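Local coordinates for gram-positive cocci surface proteins LPxTG domain-containing protein (Streptococcus pneumoniae, PDB 3NZ3) that probably helps the bacterium adhere to host mucus, this chain being the mucin-binding domain of a cell-wall-anchored surface protein, at residues S75-I86 against T104-T112. Residues are numbered along the deposited sequence; the frame is centred on the assembly and turned at random.
Sequences SGKIDKYKDPDI and TVRYDRLST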
loop_
_atom_site.group_PDB
_atom_site.type_symbol
_atom_site.label_atom_id
_atom_site.label_comp_id
_atom_site.label_asym_id
_atom_site.label_seq_id
_atom_site.Cartn_x
_atom_site.Cartn_y
_atom_site.Cartn_z
ATOM N N SER A 75 -2.701 -13.839 -5.274
ATOM C CA SER A 75 -1.527 -14.135 -6.094
ATOM C C SER A 75 -1.910 -15.186 -7.129
ATOM O O SER A 75 -2.219 -16.324 -6.779
ATOM C CB SER A 75 -0.369 -14.650 -5.232
ATOM O OG SER A 75 -0.132 -13.823 -4.103
ATOM N N GLY A 76 -1.892 -14.807 -8.402
ATOM C CA GLY A 76 -2.322 -15.719 -9.473
ATOM C C GLY A 76 -1.357 -16.870 -9.694
ATOM O O GLY A 76 -0.198 -16.801 -9.281
ATOM N N LYS A 77 -1.840 -17.937 -10.330
ATOM C CA LYS A 77 -0.982 -19.056 -10.716
ATOM C C LYS A 77 -0.162 -18.641 -11.932
ATOM O O LYS A 77 -0.634 -17.877 -12.779
ATOM C CB LYS A 77 -1.804 -20.310 -11.062
ATOM C CG LYS A 77 -2.850 -20.726 -10.038
ATOM C CD LYS A 77 -2.233 -21.351 -8.796
ATOM C CE LYS A 77 -3.299 -22.031 -7.947
ATOM N NZ LYS A 77 -4.411 -21.102 -7.576
ATOM N N ILE A 78 1.068 -19.136 -12.007
ATOM C CA ILE A 78 1.930 -18.894 -13.163
ATOM C C ILE A 78 2.411 -20.230 -13.713
ATOM O O ILE A 78 2.886 -21.084 -12.961
ATOM C CB ILE A 78 3.143 -18.008 -12.804
ATOM C CG1 ILE A 78 2.681 -16.729 -12.094
ATOM C CG2 ILE A 78 3.961 -17.665 -14.058
ATOM C CD1 ILE A 78 3.808 -15.914 -11.520
ATOM N N ASP A 79 2.278 -20.408 -15.027
ATOM C CA ASP A 79 2.733 -21.630 -15.684
ATOM C C ASP A 79 4.230 -21.825 -15.452
ATOM O O ASP A 79 4.990 -20.854 -15.438
ATOM C CB ASP A 79 2.413 -21.589 -17.181
ATOM C CG ASP A 79 2.175 -22.972 -17.765
ATOM O OD1 ASP A 79 3.160 -23.693 -18.035
ATOM O OD2 ASP A 79 0.996 -23.332 -17.959
ATOM N N LYS A 80 4.625 -23.084 -15.242
ATOM C CA LYS A 80 6.017 -23.500 -14.978
ATOM C C LYS A 80 6.408 -23.387 -13.500
ATOM O O LYS A 80 7.506 -23.791 -13.107
ATOM C CB LYS A 80 7.039 -22.768 -15.879
ATOM C CG LYS A 80 6.716 -22.781 -17.384
ATOM C CD LYS A 80 7.123 -24.067 -18.069
ATOM C CE LYS A 80 6.777 -24.015 -19.554
ATOM N NZ LYS A 80 6.870 -25.366 -20.178
ATOM N N TYR A 81 5.498 -22.858 -12.688
ATOM C CA TYR A 81 5.764 -22.615 -11.272
ATOM C C TYR A 81 4.818 -23.373 -10.346
ATOM O O TYR A 81 3.651 -23.604 -10.682
ATOM C CB TYR A 81 5.683 -21.115 -10.964
ATOM C CG TYR A 81 6.905 -20.329 -11.393
ATOM C CD1 TYR A 81 6.938 -19.659 -12.619
ATOM C CD2 TYR A 81 8.024 -20.256 -10.575
ATOM C CE1 TYR A 81 8.066 -18.935 -13.010
ATOM C CE2 TYR A 81 9.148 -19.539 -10.950
ATOM C CZ TYR A 81 9.165 -18.888 -12.166
ATOM O OH TYR A 81 10.287 -18.183 -12.529
ATOM N N LYS A 82 5.331 -23.740 -9.174
ATOM C CA LYS A 82 4.501 -24.251 -8.083
ATOM C C LYS A 82 3.573 -23.131 -7.601
ATOM O O LYS A 82 3.696 -21.985 -8.050
ATOM C CB LYS A 82 5.381 -24.712 -6.919
ATOM C CG LYS A 82 6.412 -25.800 -7.253
ATOM C CD LYS A 82 7.334 -25.983 -6.055
ATOM C CE LYS A 82 8.434 -26.996 -6.306
ATOM N NZ LYS A 82 9.129 -27.327 -5.025
ATOM N N ASP A 83 2.650 -23.458 -6.694
ATOM C CA ASP A 83 1.784 -22.451 -6.078
ATOM C C ASP A 83 2.644 -21.476 -5.279
ATOM O O ASP A 83 3.619 -21.896 -4.652
ATOM C CB ASP A 83 0.762 -23.102 -5.138
ATOM C CG ASP A 83 -0.301 -23.905 -5.873
ATOM O OD1 ASP A 83 -0.454 -23.762 -7.110
ATOM O OD2 ASP A 83 -1.001 -24.678 -5.189
ATOM N N PRO A 84 2.285 -20.176 -5.288
ATOM C CA PRO A 84 3.070 -19.174 -4.553
ATOM C C PRO A 84 3.123 -19.440 -3.048
ATOM O O PRO A 84 2.200 -20.053 -2.502
ATOM C CB PRO A 84 2.314 -17.867 -4.825
ATOM C CG PRO A 84 0.943 -18.281 -5.237
ATOM C CD PRO A 84 1.128 -19.569 -5.972
ATOM N N ASP A 85 4.186 -18.979 -2.384
ATOM C CA ASP A 85 4.295 -19.108 -0.924
ATOM C C ASP A 85 3.184 -18.345 -0.181
ATOM O O ASP A 85 2.746 -18.754 0.902
ATOM C CB ASP A 85 5.702 -18.712 -0.417
ATOM C CG ASP A 85 6.045 -17.238 -0.641
ATOM O OD1 ASP A 85 5.348 -16.526 -1.403
ATOM O OD2 ASP A 85 7.045 -16.784 -0.043
ATOM N N ILE A 86 2.741 -17.241 -0.782
ATOM C CA ILE A 86 1.642 -16.426 -0.256
ATOM C C ILE A 86 0.509 -16.426 -1.291
ATOM O O ILE A 86 0.585 -15.704 -2.290
ATOM C CB ILE A 86 2.120 -14.987 0.073
ATOM C CG1 ILE A 86 3.291 -15.036 1.070
ATOM C CG2 ILE A 86 0.957 -14.124 0.620
ATOM C CD1 ILE A 86 4.087 -13.747 1.202
ATOM N N THR A 104 6.762 -9.229 -0.866
ATOM C CA THR A 104 7.272 -10.052 -1.957
ATOM C C THR A 104 6.646 -11.437 -1.894
ATOM O O THR A 104 6.766 -12.151 -0.892
ATOM C CB THR A 104 8.814 -10.140 -1.932
ATOM O OG1 THR A 104 9.371 -8.830 -2.106
ATOM C CG2 THR A 104 9.330 -11.053 -3.044
ATOM N N VAL A 105 5.939 -11.787 -2.958
ATOM C CA VAL A 105 5.376 -13.113 -3.128
ATOM C C VAL A 105 6.380 -13.911 -3.959
ATOM O O VAL A 105 6.841 -13.440 -5.002
ATOM C CB VAL A 105 3.999 -13.042 -3.845
ATOM C CG1 VAL A 105 3.427 -14.432 -4.097
ATOM C CG2 VAL A 105 3.011 -12.190 -3.033
ATOM N N ARG A 106 6.724 -15.111 -3.491
ATOM C CA ARG A 106 7.765 -15.920 -4.135
ATOM C C ARG A 106 7.232 -17.201 -4.763
ATOM O O ARG A 106 6.509 -17.974 -4.120
ATOM C CB ARG A 106 8.895 -16.234 -3.148
ATOM C CG ARG A 106 9.772 -15.036 -2.848
ATOM C CD ARG A 106 10.788 -15.307 -1.759
ATOM N NE ARG A 106 11.638 -14.133 -1.551
ATOM C CZ ARG A 106 11.381 -13.155 -0.682
ATOM N NH1 ARG A 106 10.292 -13.195 0.076
ATOM N NH2 ARG A 106 12.217 -12.128 -0.573
ATOM N N TYR A 107 7.604 -17.409 -6.028
ATOM C CA TYR A 107 7.242 -18.603 -6.785
ATOM C C TYR A 107 8.481 -19.452 -7.024
ATOM O O TYR A 107 9.543 -18.945 -7.417
ATOM C CB TYR A 107 6.634 -18.243 -8.146
ATOM C CG TYR A 107 5.324 -17.484 -8.109
ATOM C CD1 TYR A 107 5.289 -16.126 -7.788
ATOM C CD2 TYR A 107 4.123 -18.113 -8.439
ATOM C CE1 TYR A 107 4.081 -15.416 -7.769
ATOM C CE2 TYR A 107 2.915 -17.415 -8.428
ATOM C CZ TYR A 107 2.906 -16.064 -8.091
ATOM O OH TYR A 107 1.719 -15.366 -8.079
ATOM N N ASP A 108 8.343 -20.748 -6.793
ATOM C CA ASP A 108 9.432 -21.673 -7.059
ATOM C C ASP A 108 9.040 -22.520 -8.265
ATOM O O ASP A 108 7.899 -22.968 -8.362
ATOM C CB ASP A 108 9.687 -22.543 -5.830
ATOM C CG ASP A 108 11.121 -23.056 -5.754
ATOM O OD1 ASP A 108 11.980 -22.618 -6.553
ATOM O OD2 ASP A 108 11.383 -23.905 -4.879
ATOM N N ARG A 109 9.976 -22.708 -9.192
ATOM C CA ARG A 109 9.716 -23.509 -10.388
ATOM C C ARG A 109 9.325 -24.940 -10.023
ATOM O O ARG A 109 9.722 -25.449 -8.972
ATOM C CB ARG A 109 10.924 -23.494 -11.339
ATOM C CG ARG A 109 12.217 -24.045 -10.752
ATOM C CD ARG A 109 13.331 -24.067 -11.803
ATOM N NE ARG A 109 14.340 -25.073 -11.473
ATOM C CZ ARG A 109 15.357 -25.422 -12.259
ATOM N NH1 ARG A 109 15.530 -24.844 -13.440
ATOM N NH2 ARG A 109 16.210 -26.352 -11.856
ATOM N N LEU A 110 8.542 -25.574 -10.892
ATOM C CA LEU A 110 8.109 -26.957 -10.698
ATOM C C LEU A 110 9.290 -27.898 -10.461
ATOM O O LEU A 110 10.392 -27.669 -10.975
ATOM C CB LEU A 110 7.277 -27.436 -11.894
ATOM C CG LEU A 110 5.880 -26.835 -12.073
ATOM C CD1 LEU A 110 5.258 -27.305 -13.381
ATOM C CD2 LEU A 110 4.966 -27.171 -10.888
ATOM N N SER A 111 9.048 -28.942 -9.666
ATOM C CA SER A 111 10.087 -29.907 -9.291
ATOM C C SER A 111 10.524 -30.778 -10.464
ATOM O O SER A 111 11.717 -31.030 -10.634
ATOM C CB SER A 111 9.617 -30.781 -8.123
ATOM O OG SER A 111 9.659 -30.058 -6.906
ATOM N N THR A 112 9.546 -31.231 -11.252
ATOM C CA THR A 112 9.769 -31.997 -12.494
ATOM C C THR A 112 10.921 -33.016 -12.417
ATOM O O THR A 112 12.094 -32.685 -12.624
ATOM C CB THR A 112 9.911 -31.054 -13.733
ATOM O OG1 THR A 112 8.778 -30.173 -13.797
ATOM C CG2 THR A 112 9.992 -31.854 -15.038
HETATM O O HOH W 1 9.285 -25.070 -3.236
HETATM O O HOH W 2 6.368 -21.733 -4.990
HETATM O O HOH W 3 7.783 -14.336 0.148
#
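Tyr107 OH donates to Gly76 O (2.7 Å), in the carbonyl plane and at the edge of the tyrosine ring. At one end of this elongated, all-beta, Ig-like mucin-binding domain, the 75-86 loop linking strands 68-74 and 88-94 thus lies along edge strand 101-107 and its continuation. Asp85 grips the backbone of Arg106 twice: its N donates to Arg106 O (3.1 Å), and its OD1 accepts from Arg106 N (2.9 Å), which approaches from above the carboxylate plane. CG of Asp85 lies between its own backbone N and carbonyl carbon (chi1 65°), and this turns the carboxylate back onto the strand. Further along, Tyr81, the last residue of the type II turn that begins at Ile78, is bridged to Arg109 by Lys82 N to Asp108 O (2.8 Å) and Leu110 N to Lys80 O. Water joins Lys82 NZ to Asp108 OD2, and another water links Asp83 O to Asp108 N. Between these backbone links the Tyr107 ring is inserted into the loop. Tyr81 CD2 packs on Tyr107 CB, while the Tyr81 hydroxyl is hydrogen-bonded to Asp30 OD2. Ile78 CD1 sits over the middle of one face of the Tyr107 ring, 3.5 Å from the centroid, and Pro84 CB covers the opposite face nearer its rim, both as CH-pi contacts.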